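Local coordinates for prophage MuSo2, 43 kDa tail protein (Shewanella oneidensis, PDB 3CDD) that probably serves as a trimeric baseplate hub protein of a Mu-like prophage, forming part of the contractile-tail machinery that delivers phage DNA, at residues Q121-V126 and E157-L162; C105-P110 and E153-L158; T288-P293 and A330-V335; V198-G203 and E284-G289; D47-A52 and P82-S87. All blocks are in the same frame, centred on the assembly; numbering follows the deposited sequence.

Interaction 1: Q121-V126 and E157-L162; sequences QIADIV and ELLARL
Leu159 reaches across from helix 155-164 and sets its two methyls on different partners: CD2 lies 3.6 Å from Ala123 CA, while CD1 meets Val126 CG2 at 3.7 Å. Its CG stands beside the backbone N, chi1 -64°, and the nearly extended chi2 carries the fork to the opposing backbone, where the small Ala123 lets it come close. Val126 and Leu159 pass alongside each other, pointing opposite ways. Its neighbour Leu158 points to the Ile122 side: with CG swung anti to its N, chi1 169°, its CD2 comes up against Ile122 CG2 at 3.7 Å, the two side chains crossing at about a right angle. One turn on, Leu162 CD1 touches Ile122 CD1 at 3.7 Å, again crosswise, so Ile122 is held by both ends of its branched chain. Phe114 and Ile147 close over the same apolar cluster. The axes of the two short segments approach to 10.4 Å and run at 173°, an antiparallel helix pair in the buried interior of the gp44-like second domain.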
# COMPACT_ATOMS: atom_id res chain seq x y z
N GLN A 121 -17.07 -30.49 -16.57
CA GLN A 121 -16.08 -31.27 -17.29
C GLN A 121 -14.72 -30.56 -17.34
O GLN A 121 -13.67 -31.18 -17.13
CB GLN A 121 -16.55 -31.64 -18.70
CG GLN A 121 -17.68 -32.65 -18.73
CD GLN A 121 -18.39 -32.65 -20.06
OE1 GLN A 121 -18.72 -31.60 -20.61
NE2 GLN A 121 -18.63 -33.85 -20.60
N ILE A 122 -14.73 -29.26 -17.60
CA ILE A 122 -13.47 -28.52 -17.63
C ILE A 122 -12.79 -28.57 -16.24
O ILE A 122 -11.61 -28.88 -16.13
CB ILE A 122 -13.64 -27.07 -18.19
CG1 ILE A 122 -13.93 -27.15 -19.70
CG2 ILE A 122 -12.40 -26.22 -17.91
CD1 ILE A 122 -14.63 -25.95 -20.27
N ALA A 123 -13.56 -28.30 -15.18
CA ALA A 123 -13.02 -28.27 -13.82
C ALA A 123 -12.44 -29.62 -13.42
O ALA A 123 -11.38 -29.66 -12.80
CB ALA A 123 -14.09 -27.80 -12.81
N ASP A 124 -13.11 -30.72 -13.80
CA ASP A 124 -12.57 -32.08 -13.61
C ASP A 124 -11.18 -32.23 -14.24
O ASP A 124 -10.26 -32.79 -13.62
CB ASP A 124 -13.52 -33.16 -14.19
CG ASP A 124 -14.78 -33.40 -13.34
OD1 ASP A 124 -14.86 -32.93 -12.19
OD2 ASP A 124 -15.71 -34.08 -13.82
N ILE A 125 -11.03 -31.73 -15.47
CA ILE A 125 -9.76 -31.78 -16.21
C ILE A 125 -8.62 -31.00 -15.53
O ILE A 125 -7.59 -31.59 -15.19
CB ILE A 125 -9.91 -31.31 -17.69
CG1 ILE A 125 -10.74 -32.32 -18.49
CG2 ILE A 125 -8.51 -31.16 -18.34
CD1 ILE A 125 -11.33 -31.79 -19.80
N VAL A 126 -8.81 -29.70 -15.32
CA VAL A 126 -7.72 -28.86 -14.78
C VAL A 126 -7.35 -29.15 -13.32
O VAL A 126 -6.24 -28.85 -12.91
CB VAL A 126 -7.96 -27.34 -15.03
CG1 VAL A 126 -8.13 -27.06 -16.56
CG2 VAL A 126 -9.17 -26.83 -14.22
N GLU A 157 -8.42 -18.96 -12.41
CA GLU A 157 -8.82 -17.88 -13.32
C GLU A 157 -9.69 -18.37 -14.47
O GLU A 157 -10.63 -17.68 -14.88
CB GLU A 157 -7.60 -17.18 -13.92
CG GLU A 157 -6.86 -16.32 -12.98
CD GLU A 157 -5.51 -15.87 -13.55
OE1 GLU A 157 -4.90 -16.61 -14.37
OE2 GLU A 157 -5.08 -14.75 -13.19
N LEU A 158 -9.37 -19.55 -15.01
CA LEU A 158 -10.20 -20.12 -16.07
C LEU A 158 -11.58 -20.50 -15.56
O LEU A 158 -12.59 -20.13 -16.16
CB LEU A 158 -9.54 -21.35 -16.70
CG LEU A 158 -10.45 -22.15 -17.63
CD1 LEU A 158 -10.74 -21.34 -18.89
CD2 LEU A 158 -9.83 -23.50 -17.97
N LEU A 159 -11.63 -21.22 -14.44
CA LEU A 159 -12.89 -21.69 -13.90
C LEU A 159 -13.76 -20.53 -13.47
O LEU A 159 -14.98 -20.56 -13.65
CB LEU A 159 -12.67 -22.70 -12.77
CG LEU A 159 -11.97 -23.99 -13.28
CD1 LEU A 159 -11.58 -24.97 -12.15
CD2 LEU A 159 -12.81 -24.69 -14.37
N ALA A 160 -13.14 -19.49 -12.91
CA ALA A 160 -13.87 -18.33 -12.43
C ALA A 160 -14.52 -17.56 -13.59
O ALA A 160 -15.68 -17.17 -13.50
CB ALA A 160 -12.97 -17.41 -11.57
N ARG A 161 -13.79 -17.37 -14.70
CA ARG A 161 -14.40 -16.70 -15.86
C ARG A 161 -15.56 -17.51 -16.49
O ARG A 161 -16.61 -16.96 -16.81
CB ARG A 161 -13.38 -16.21 -16.90
CG ARG A 161 -12.43 -17.24 -17.51
CD ARG A 161 -11.69 -16.56 -18.69
NE ARG A 161 -10.67 -17.38 -19.37
CZ ARG A 161 -10.89 -18.07 -20.48
NH1 ARG A 161 -12.09 -18.09 -21.05
NH2 ARG A 161 -9.89 -18.76 -21.04
N LEU A 162 -15.37 -18.82 -16.61
CA LEU A 162 -16.46 -19.70 -17.04
C LEU A 162 -17.67 -19.63 -16.10
O LEU A 162 -18.81 -19.49 -16.55
CB LEU A 162 -15.95 -21.15 -17.15
CG LEU A 162 -14.80 -21.44 -18.13
CD1 LEU A 162 -14.43 -22.92 -18.08
CD2 LEU A 162 -15.11 -21.03 -19.56

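Interaction 2: C105-P110 and E153-L158; sequences CSIDYP and ETPHEL
Glu153 begins the contact with its carbonyl, whose O accepts from Ile107 N at 3.1 Å, the bond fairly straight at 161°. A water donates to the same oxygen and to Ile107 O, bridging the two backbones, while the Glu153 carboxylate turns elsewhere, to Arg161. Thr154 follows, its CB close to Cys105 O at 3.0 Å, and its CA makes a bent CA-H...O contact with the same oxygen. With chi1 68° its OG1 sits between backbone N and carbonyl carbon, from where it accepts from Glu157 N at 3.2 Å. Pro155 brings CD to 3.0 Å from Cys105 O and to 3.7 Å from Ile107 CG1, the CD-CG edge of its ring lying along that isoleucine. Thr154 N donates to Glu157 OE1 at 3.1 Å, on the anti side and somewhat out of the carboxylate plane. Leu158 ends the walk: its CB meets Ile107 CD1 at 3.8 Å, a tip that also lies against the carbonyls of Glu153 and Thr154. Ser106 OG bonds to Ile253 N of the second subunit. The reciprocal Thr154 and Glu157 bonds are a capping box, here starting helix 155-164 against the loop that follows helix 100-104.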
# COMPACT_ATOMS: atom_id res chain seq x y z
N CYS A 105 -0.89 -21.83 -9.66
CA CYS A 105 -0.19 -22.58 -10.72
C CYS A 105 -0.84 -22.46 -12.10
O CYS A 105 -2.01 -22.10 -12.20
CB CYS A 105 -0.08 -24.05 -10.32
SG CYS A 105 0.79 -24.34 -8.75
N SER A 106 -0.06 -22.76 -13.14
CA SER A 106 -0.52 -22.68 -14.53
C SER A 106 -1.28 -23.94 -14.90
O SER A 106 -1.06 -25.00 -14.30
CB SER A 106 0.65 -22.50 -15.49
OG SER A 106 1.45 -21.38 -15.15
N ILE A 107 -2.17 -23.82 -15.88
CA ILE A 107 -2.83 -24.97 -16.49
C ILE A 107 -1.88 -25.56 -17.53
O ILE A 107 -1.44 -24.85 -18.44
CB ILE A 107 -4.13 -24.59 -17.24
CG1 ILE A 107 -5.09 -23.84 -16.31
CG2 ILE A 107 -4.79 -25.84 -17.85
CD1 ILE A 107 -6.02 -22.84 -17.03
N ASP A 108 -1.56 -26.84 -17.37
CA ASP A 108 -0.83 -27.57 -18.39
C ASP A 108 -1.75 -28.58 -19.09
O ASP A 108 -1.67 -29.79 -18.86
CB ASP A 108 0.41 -28.26 -17.82
CG ASP A 108 1.32 -28.81 -18.90
OD1 ASP A 108 0.86 -29.07 -20.04
OD2 ASP A 108 2.53 -28.98 -18.61
N TYR A 109 -2.63 -28.06 -19.95
CA TYR A 109 -3.48 -28.90 -20.80
C TYR A 109 -3.02 -28.67 -22.24
O TYR A 109 -3.45 -27.72 -22.89
CB TYR A 109 -4.96 -28.55 -20.58
CG TYR A 109 -5.93 -29.48 -21.28
CD1 TYR A 109 -6.10 -30.81 -20.86
CD2 TYR A 109 -6.69 -29.04 -22.37
CE1 TYR A 109 -6.99 -31.66 -21.52
CE2 TYR A 109 -7.59 -29.88 -23.02
CZ TYR A 109 -7.73 -31.19 -22.60
OH TYR A 109 -8.61 -32.02 -23.25
N PRO A 110 -2.10 -29.55 -22.72
CA PRO A 110 -1.34 -29.33 -23.95
C PRO A 110 -2.14 -29.00 -25.22
O PRO A 110 -1.66 -28.20 -26.04
CB PRO A 110 -0.56 -30.65 -24.12
CG PRO A 110 -1.20 -31.61 -23.17
CD PRO A 110 -1.74 -30.81 -22.07
N GLU A 153 -2.69 -18.70 -17.87
CA GLU A 153 -3.91 -18.74 -17.08
C GLU A 153 -3.85 -19.87 -16.06
O GLU A 153 -3.40 -20.98 -16.38
CB GLU A 153 -5.13 -18.93 -17.98
CG GLU A 153 -6.45 -18.54 -17.31
CD GLU A 153 -7.60 -18.41 -18.29
OE1 GLU A 153 -7.61 -19.11 -19.35
OE2 GLU A 153 -8.49 -17.59 -17.98
N THR A 154 -4.29 -19.58 -14.84
CA THR A 154 -4.33 -20.59 -13.80
C THR A 154 -5.69 -21.33 -13.83
O THR A 154 -6.67 -20.79 -14.34
CB THR A 154 -4.11 -19.92 -12.41
OG1 THR A 154 -5.25 -19.10 -12.10
CG2 THR A 154 -2.85 -19.05 -12.43
N PRO A 155 -5.76 -22.56 -13.27
CA PRO A 155 -7.04 -23.27 -13.16
C PRO A 155 -8.16 -22.43 -12.52
O PRO A 155 -9.29 -22.42 -13.03
CB PRO A 155 -6.68 -24.47 -12.28
CG PRO A 155 -5.26 -24.72 -12.58
CD PRO A 155 -4.66 -23.36 -12.71
N HIS A 156 -7.85 -21.71 -11.44
CA HIS A 156 -8.85 -20.80 -10.84
C HIS A 156 -9.33 -19.66 -11.75
O HIS A 156 -10.54 -19.41 -11.84
CB HIS A 156 -8.41 -20.22 -9.49
CG HIS A 156 -9.45 -19.36 -8.86
ND1 HIS A 156 -9.30 -17.99 -8.73
CD2 HIS A 156 -10.68 -19.66 -8.37
CE1 HIS A 156 -10.38 -17.49 -8.15
NE2 HIS A 156 -11.23 -18.48 -7.92
N GLU A 157 -8.42 -18.96 -12.41
CA GLU A 157 -8.82 -17.88 -13.32
C GLU A 157 -9.69 -18.37 -14.47
O GLU A 157 -10.63 -17.68 -14.88
CB GLU A 157 -7.60 -17.18 -13.92
CG GLU A 157 -6.86 -16.32 -12.98
CD GLU A 157 -5.51 -15.87 -13.55
OE1 GLU A 157 -4.90 -16.61 -14.37
OE2 GLU A 157 -5.08 -14.75 -13.19
N LEU A 158 -9.37 -19.55 -15.01
CA LEU A 158 -10.20 -20.12 -16.07
C LEU A 158 -11.58 -20.50 -15.56
O LEU A 158 -12.59 -20.13 -16.16
CB LEU A 158 -9.54 -21.35 -16.70
CG LEU A 158 -10.45 -22.15 -17.63
CD1 LEU A 158 -10.74 -21.34 -18.89
CD2 LEU A 158 -9.83 -23.50 -17.97
O HOH W 1 -1.71 -22.02 -18.34

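Interaction 3: T288-P293 and A330-V335; sequences TGWRIP and AGRLAV
The indole of Trp290 has Arg332 CG over one face, 4.1 Å from the centroid of the five-membered ring and 27° off its normal, a CH-pi contact made by the aliphatic part of the arginine. In the ring plane, at the edge, lies Leu333 N. Leu333 O comes in obliquely, 3.2 Å from Trp290 NE1; Trp290 NE1 donates to Ser326 O. The guanidinium of Arg332 is turned 42° from the indole, and the two side chains cross at about a right angle. The Arg332 chain bends at chi2 and chi3, which leads the charged end past the ring to a salt bridge with Glu327 and a hydrogen bond to Glu5 O. Phe325 meets the indole as well, while Ile7 and Ile67 pack against both Trp290 and Arg332.

The backbones meanwhile form the end of an antiparallel ladder in the GpP fourth domain: Thr288 and Leu333 are a non-hydrogen-bonded pair with side chains on one face. Just beyond it strand 281-288 stops, and Gly289 N donates to Arg332 O at 3.0 Å. Gly289 takes a positive phi, which suits a residue without a side chain. The chain then veers off the ladder, with Gly289 O 3.6 Å from Ala334 CB.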
# COMPACT_ATOMS: atom_id res chain seq x y z
N THR A 288 -19.48 -16.39 20.40
CA THR A 288 -18.68 -17.27 21.22
C THR A 288 -18.74 -18.70 20.66
O THR A 288 -19.83 -19.20 20.35
CB THR A 288 -19.14 -17.23 22.71
OG1 THR A 288 -18.75 -15.99 23.30
CG2 THR A 288 -18.51 -18.37 23.54
N GLY A 289 -17.58 -19.36 20.53
CA GLY A 289 -17.54 -20.74 20.04
C GLY A 289 -17.50 -20.82 18.52
O GLY A 289 -17.98 -19.95 17.84
N TRP A 290 -16.90 -21.87 18.00
CA TRP A 290 -16.87 -22.15 16.57
C TRP A 290 -18.11 -22.94 16.14
O TRP A 290 -18.42 -23.07 14.94
CB TRP A 290 -15.64 -23.00 16.30
CG TRP A 290 -14.35 -22.29 16.43
CD1 TRP A 290 -14.11 -21.06 17.02
CD2 TRP A 290 -13.09 -22.76 15.94
NE1 TRP A 290 -12.74 -20.75 16.92
CE2 TRP A 290 -12.11 -21.77 16.26
CE3 TRP A 290 -12.69 -23.90 15.22
CZ2 TRP A 290 -10.76 -21.92 15.92
CZ3 TRP A 290 -11.36 -24.04 14.89
CH2 TRP A 290 -10.41 -23.06 15.22
N ARG A 291 -18.80 -23.49 17.14
CA ARG A 291 -20.01 -24.30 16.94
C ARG A 291 -21.28 -23.56 17.31
O ARG A 291 -21.33 -22.80 18.29
CB ARG A 291 -19.93 -25.55 17.78
CG ARG A 291 -18.88 -26.50 17.32
CD ARG A 291 -19.12 -27.90 17.86
NE ARG A 291 -18.00 -28.75 17.51
CZ ARG A 291 -17.93 -29.50 16.42
NH1 ARG A 291 -18.95 -29.53 15.56
NH2 ARG A 291 -16.84 -30.23 16.19
N ILE A 292 -22.31 -23.78 16.51
CA ILE A 292 -23.64 -23.27 16.79
C ILE A 292 -24.19 -24.11 17.92
O ILE A 292 -24.36 -25.30 17.74
CB ILE A 292 -24.49 -23.38 15.50
CG1 ILE A 292 -23.84 -22.55 14.36
CG2 ILE A 292 -25.89 -22.91 15.75
CD1 ILE A 292 -24.21 -22.97 12.94
N PRO A 293 -24.47 -23.50 19.10
CA PRO A 293 -24.95 -24.29 20.26
C PRO A 293 -26.26 -25.06 20.04
O PRO A 293 -26.45 -26.15 20.62
CB PRO A 293 -25.12 -23.26 21.38
CG PRO A 293 -24.46 -21.97 20.86
CD PRO A 293 -24.38 -22.05 19.37
N ALA A 330 -8.14 -15.63 25.62
CA ALA A 330 -9.49 -15.11 25.90
C ALA A 330 -10.62 -16.10 25.56
O ALA A 330 -11.69 -16.04 26.19
CB ALA A 330 -9.70 -13.82 25.16
N GLY A 331 -10.38 -16.98 24.59
CA GLY A 331 -11.34 -18.01 24.22
C GLY A 331 -11.53 -18.19 22.72
O GLY A 331 -10.83 -17.57 21.91
N ARG A 332 -12.44 -19.09 22.36
CA ARG A 332 -12.82 -19.35 20.99
C ARG A 332 -13.90 -18.40 20.53
O ARG A 332 -14.90 -18.20 21.23
CB ARG A 332 -13.39 -20.74 20.86
CG ARG A 332 -12.41 -21.76 20.49
CD ARG A 332 -12.80 -23.04 21.14
NE ARG A 332 -11.61 -23.79 21.51
CZ ARG A 332 -11.58 -25.10 21.68
NH1 ARG A 332 -12.69 -25.81 21.49
NH2 ARG A 332 -10.44 -25.68 22.03
N LEU A 333 -13.70 -17.84 19.34
CA LEU A 333 -14.65 -16.90 18.77
C LEU A 333 -14.84 -17.23 17.31
O LEU A 333 -14.00 -17.87 16.70
CB LEU A 333 -14.09 -15.48 18.90
CG LEU A 333 -13.92 -14.84 20.27
CD1 LEU A 333 -13.30 -13.46 20.06
CD2 LEU A 333 -15.25 -14.72 20.94
N ALA A 334 -15.96 -16.82 16.75
CA ALA A 334 -16.16 -16.89 15.31
C ALA A 334 -16.67 -15.54 14.86
O ALA A 334 -17.59 -14.96 15.46
CB ALA A 334 -17.15 -18.02 14.90
N VAL A 335 -16.06 -15.01 13.82
CA VAL A 335 -16.55 -13.79 13.26
C VAL A 335 -17.26 -14.10 11.95
O VAL A 335 -16.64 -14.56 11.01
CB VAL A 335 -15.42 -12.78 13.04
CG1 VAL A 335 -16.01 -11.49 12.52
CG2 VAL A 335 -14.64 -12.53 14.35

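Interaction 4: V198-G203 and E284-G289; sequences VKAARG and EYTVTG
Arg202 and Glu284 run alongside each other on one face of an antiparallel pair, their chains heading in the same direction. Followed outward, Arg202 CB lies 4.1 Å from Glu284 O; CG stands anti to the backbone N, and a bend at chi3 (92°) turns the guanidinium toward the Glu284 carboxylate. NE then makes a weak bond to Glu284 OE1 and another, also weak, to a water. At the tip Arg202 NH2 closes the salt bridge to Glu284 OE1 at 2.9 Å; OE1 lies within 6° of the guanidinium plane, although it is approached from above the carboxylate plane. The shared water donates to OE1, so three donors (NE, weakly, NH2 and the water) converge on it. On the other face, Tyr285 CD2 meets Ala201 CB and Val198 CG2, each at 3.7 Å, while its OH goes to Asp309.

The ladder's start is a classic beta bulge: Lys199 N (3.0 Å) and Ala200 N (3.3 Å) both donate to Thr286 O, and Thr286 N returns a bond to Ala200 O at 2.8 Å. Strand 281-288 thus sits between strands 200-206 and 331-339, and beyond Ala201 and Arg202 a strand of the third subunit continues the ladder across the interface.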
# COMPACT_ATOMS: atom_id res chain seq x y z
N VAL A 198 -25.21 -12.57 20.12
CA VAL A 198 -24.20 -11.70 19.57
C VAL A 198 -23.36 -11.09 20.69
O VAL A 198 -23.84 -10.26 21.48
CB VAL A 198 -24.82 -10.58 18.70
CG1 VAL A 198 -23.74 -9.59 18.28
CG2 VAL A 198 -25.48 -11.18 17.50
N LYS A 199 -22.08 -11.47 20.72
CA LYS A 199 -21.14 -10.93 21.69
C LYS A 199 -20.73 -9.50 21.30
O LYS A 199 -20.71 -8.60 22.13
CB LYS A 199 -19.91 -11.85 21.78
CG LYS A 199 -18.82 -11.38 22.75
CD LYS A 199 -17.50 -12.07 22.47
CE LYS A 199 -16.41 -11.63 23.44
NZ LYS A 199 -16.23 -12.64 24.51
N ALA A 200 -20.42 -9.29 20.03
CA ALA A 200 -20.07 -7.96 19.53
C ALA A 200 -20.34 -7.93 18.05
O ALA A 200 -20.47 -8.98 17.42
CB ALA A 200 -18.61 -7.66 19.82
N ALA A 201 -20.39 -6.73 17.47
CA ALA A 201 -20.63 -6.57 16.04
C ALA A 201 -20.12 -5.25 15.51
O ALA A 201 -19.93 -4.28 16.24
CB ALA A 201 -22.09 -6.74 15.70
N ARG A 202 -20.00 -5.21 14.20
CA ARG A 202 -19.37 -4.11 13.53
C ARG A 202 -19.97 -3.99 12.13
O ARG A 202 -20.17 -5.00 11.48
CB ARG A 202 -17.88 -4.49 13.47
CG ARG A 202 -16.94 -3.59 12.80
CD ARG A 202 -15.54 -4.11 13.03
NE ARG A 202 -15.06 -5.02 11.98
CZ ARG A 202 -13.98 -4.81 11.22
NH1 ARG A 202 -13.22 -3.73 11.37
NH2 ARG A 202 -13.65 -5.71 10.31
N GLY A 203 -20.18 -2.77 11.63
CA GLY A 203 -20.74 -2.58 10.29
C GLY A 203 -20.18 -1.36 9.58
O GLY A 203 -19.61 -0.47 10.20
N GLU A 284 -20.35 -7.64 10.37
CA GLU A 284 -19.58 -8.75 10.95
C GLU A 284 -19.98 -8.95 12.39
O GLU A 284 -19.86 -8.02 13.20
CB GLU A 284 -18.07 -8.44 10.91
CG GLU A 284 -17.51 -8.50 9.54
CD GLU A 284 -16.01 -8.27 9.48
OE1 GLU A 284 -15.35 -8.00 10.52
OE2 GLU A 284 -15.49 -8.38 8.35
N TYR A 285 -20.40 -10.18 12.69
CA TYR A 285 -20.90 -10.57 13.98
C TYR A 285 -19.92 -11.51 14.67
O TYR A 285 -19.59 -12.55 14.15
CB TYR A 285 -22.30 -11.25 13.84
CG TYR A 285 -23.36 -10.21 13.47
CD1 TYR A 285 -23.58 -9.83 12.15
CD2 TYR A 285 -24.07 -9.56 14.46
CE1 TYR A 285 -24.53 -8.82 11.81
CE2 TYR A 285 -25.03 -8.58 14.15
CZ TYR A 285 -25.24 -8.21 12.83
OH TYR A 285 -26.16 -7.23 12.57
N THR A 286 -19.52 -11.13 15.88
CA THR A 286 -18.63 -11.94 16.70
C THR A 286 -19.50 -12.74 17.66
O THR A 286 -20.27 -12.16 18.45
CB THR A 286 -17.70 -11.03 17.49
OG1 THR A 286 -16.92 -10.21 16.58
CG2 THR A 286 -16.79 -11.85 18.40
N VAL A 287 -19.37 -14.07 17.59
CA VAL A 287 -20.06 -14.98 18.50
C VAL A 287 -19.03 -15.81 19.29
O VAL A 287 -17.85 -15.93 18.87
CB VAL A 287 -21.08 -15.89 17.74
CG1 VAL A 287 -22.15 -15.02 17.01
CG2 VAL A 287 -20.39 -16.81 16.74
N THR A 288 -19.48 -16.39 20.40
CA THR A 288 -18.68 -17.27 21.22
C THR A 288 -18.74 -18.70 20.66
O THR A 288 -19.83 -19.20 20.35
CB THR A 288 -19.14 -17.23 22.71
OG1 THR A 288 -18.75 -15.99 23.30
CG2 THR A 288 -18.51 -18.37 23.54
N GLY A 289 -17.58 -19.36 20.53
CA GLY A 289 -17.54 -20.74 20.04
C GLY A 289 -17.50 -20.82 18.52
O GLY A 289 -17.98 -19.95 17.84
O HOH W 2 -16.70 -15.29 24.55
O HOH W 3 -15.47 -7.85 13.08

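Interaction 5: D47-A52 and P82-S87; sequences DAQYKA and PSYDES
Hydrogen bonding between Ala48 and Glu86 joins the two backbones: Ala48 N donates to Glu86 O at 3.1 Å. A water reinforces this, accepting from Gln49 N and donating to the same Glu86 O.

Van der Waals contacts do the rest. Ala48 CB presses on Glu86 O at 3.4 Å and on Asp85 O at 3.6 Å. Gln49, extended beyond CG, runs across Tyr84 at about a right angle, its CD 3.8 Å from Tyr84 CE1 and its amide 61° from the ring plane. Gln49 NE2 reaches over to Glu86 CG at 3.8 Å. The polar ends are spoken for elsewhere: Gln49 OE1 accepts from Gly195 N and NE2 donates to Val198 O, both of the second subunit, and Tyr84 OH bonds to Asp309 of the same neighbouring subunit.

Charge and turn contacts act within each segment. Lys51 NZ bridges to Asp47 OD2 at 2.9 Å, on the syn side, well out of the carboxylate plane. Asp85 OD1 takes Ser87 N at 3.0 Å; with chi1 55° the carboxylate is folded back over its own turn, and Thr88 OG1 also bonds to OD1. That is an Asx turn, here in the hairpin connection between strands 70-84 and 88-97 of the GpP N-terminal domain, at a subunit interface.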
# COMPACT_ATOMS: atom_id res chain seq x y z
N ASP A 47 16.81 -18.85 29.12
CA ASP A 47 17.56 -19.96 28.57
C ASP A 47 16.79 -20.62 27.43
O ASP A 47 16.93 -21.81 27.17
CB ASP A 47 17.90 -20.96 29.68
CG ASP A 47 16.67 -21.47 30.43
OD1 ASP A 47 15.55 -20.95 30.22
OD2 ASP A 47 16.83 -22.40 31.24
N ALA A 48 15.97 -19.83 26.75
CA ALA A 48 15.17 -20.29 25.61
C ALA A 48 16.02 -20.96 24.53
O ALA A 48 15.59 -21.93 23.91
CB ALA A 48 14.41 -19.12 25.02
N GLN A 49 17.22 -20.44 24.30
CA GLN A 49 18.03 -20.92 23.18
C GLN A 49 18.64 -22.30 23.42
O GLN A 49 19.14 -22.95 22.50
CB GLN A 49 19.09 -19.87 22.82
CG GLN A 49 18.46 -18.56 22.32
CD GLN A 49 19.47 -17.52 21.88
OE1 GLN A 49 20.58 -17.86 21.43
NE2 GLN A 49 19.10 -16.26 22.01
N TYR A 50 18.58 -22.77 24.68
CA TYR A 50 19.03 -24.13 25.04
C TYR A 50 17.86 -25.10 25.21
O TYR A 50 18.05 -26.22 25.69
CB TYR A 50 19.91 -24.09 26.31
CG TYR A 50 20.91 -22.95 26.31
CD1 TYR A 50 22.15 -23.08 25.67
CD2 TYR A 50 20.62 -21.75 26.95
CE1 TYR A 50 23.07 -22.02 25.67
CE2 TYR A 50 21.52 -20.69 26.95
CZ TYR A 50 22.74 -20.82 26.31
OH TYR A 50 23.62 -19.76 26.33
N LYS A 51 16.66 -24.68 24.81
CA LYS A 51 15.42 -25.40 25.15
C LYS A 51 14.44 -25.54 23.99
O LYS A 51 13.21 -25.53 24.19
CB LYS A 51 14.74 -24.75 26.38
CG LYS A 51 15.50 -24.98 27.69
CD LYS A 51 14.74 -24.61 28.94
CE LYS A 51 15.37 -25.31 30.15
NZ LYS A 51 15.02 -24.70 31.48
N ALA A 52 14.98 -25.67 22.77
CA ALA A 52 14.20 -26.01 21.57
C ALA A 52 13.36 -27.26 21.83
O ALA A 52 13.84 -28.23 22.42
CB ALA A 52 15.13 -26.23 20.37
N PRO A 82 9.73 -19.40 12.17
CA PRO A 82 10.33 -19.48 13.51
C PRO A 82 10.95 -18.14 13.93
O PRO A 82 11.41 -17.37 13.08
CB PRO A 82 11.44 -20.51 13.33
CG PRO A 82 11.89 -20.33 11.87
CD PRO A 82 10.67 -19.83 11.10
N SER A 83 10.96 -17.90 15.24
CA SER A 83 11.69 -16.77 15.83
C SER A 83 11.98 -17.11 17.27
O SER A 83 11.33 -17.98 17.85
CB SER A 83 10.87 -15.48 15.76
OG SER A 83 9.70 -15.59 16.57
N TYR A 84 12.95 -16.42 17.87
CA TYR A 84 13.23 -16.59 19.28
C TYR A 84 14.06 -15.42 19.77
O TYR A 84 14.55 -14.63 18.96
CB TYR A 84 13.99 -17.91 19.54
CG TYR A 84 15.30 -17.99 18.78
CD1 TYR A 84 16.47 -17.42 19.29
CD2 TYR A 84 15.36 -18.63 17.53
CE1 TYR A 84 17.66 -17.47 18.58
CE2 TYR A 84 16.56 -18.70 16.82
CZ TYR A 84 17.69 -18.12 17.35
OH TYR A 84 18.88 -18.19 16.67
N ASP A 85 14.17 -15.28 21.09
CA ASP A 85 15.22 -14.46 21.71
C ASP A 85 15.71 -15.17 22.97
O ASP A 85 15.66 -16.41 23.03
CB ASP A 85 14.75 -13.03 21.99
CG ASP A 85 13.48 -12.96 22.84
OD1 ASP A 85 13.32 -13.75 23.78
OD2 ASP A 85 12.63 -12.10 22.55
N GLU A 86 16.19 -14.44 23.98
CA GLU A 86 16.78 -15.15 25.12
C GLU A 86 15.75 -15.77 26.06
O GLU A 86 16.07 -16.70 26.79
CB GLU A 86 17.77 -14.27 25.87
CG GLU A 86 19.07 -14.15 25.12
CD GLU A 86 19.85 -12.93 25.53
OE1 GLU A 86 19.24 -11.83 25.64
OE2 GLU A 86 21.07 -13.07 25.73
N SER A 87 14.50 -15.31 25.99
CA SER A 87 13.46 -15.80 26.87
C SER A 87 12.16 -16.17 26.13
O SER A 87 11.10 -16.27 26.75
CB SER A 87 13.18 -14.74 27.94
OG SER A 87 12.78 -13.53 27.33
O HOH W 4 18.64 -18.24 25.74

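Interactions 1 and 2 share helix 155-164 and touch, with centres 8 Å apart, yet the first is wholly apolar helix packing while the second adds backbone bonding and helix capping; both are buried. Interactions 3 and 4, partly buried, also meet, centres 10 Å apart, along strand 281-288, where Ala334 O lies 2.9 Å from Val287 N. A bulged ladder with a salt bridge carries interaction 4, while interaction 3 is the frayed end of a ladder with a tryptophan-arginine contact. Interaction 5 stands apart, its centre about 32 Å from that of interaction 3. Interactions 2, 4 and 5 reach other subunits, whereas 1 and 3 do not: Ser83 and Tyr84 pair with a strand of the second subunit, and Ala201 and Arg202 with one of the third.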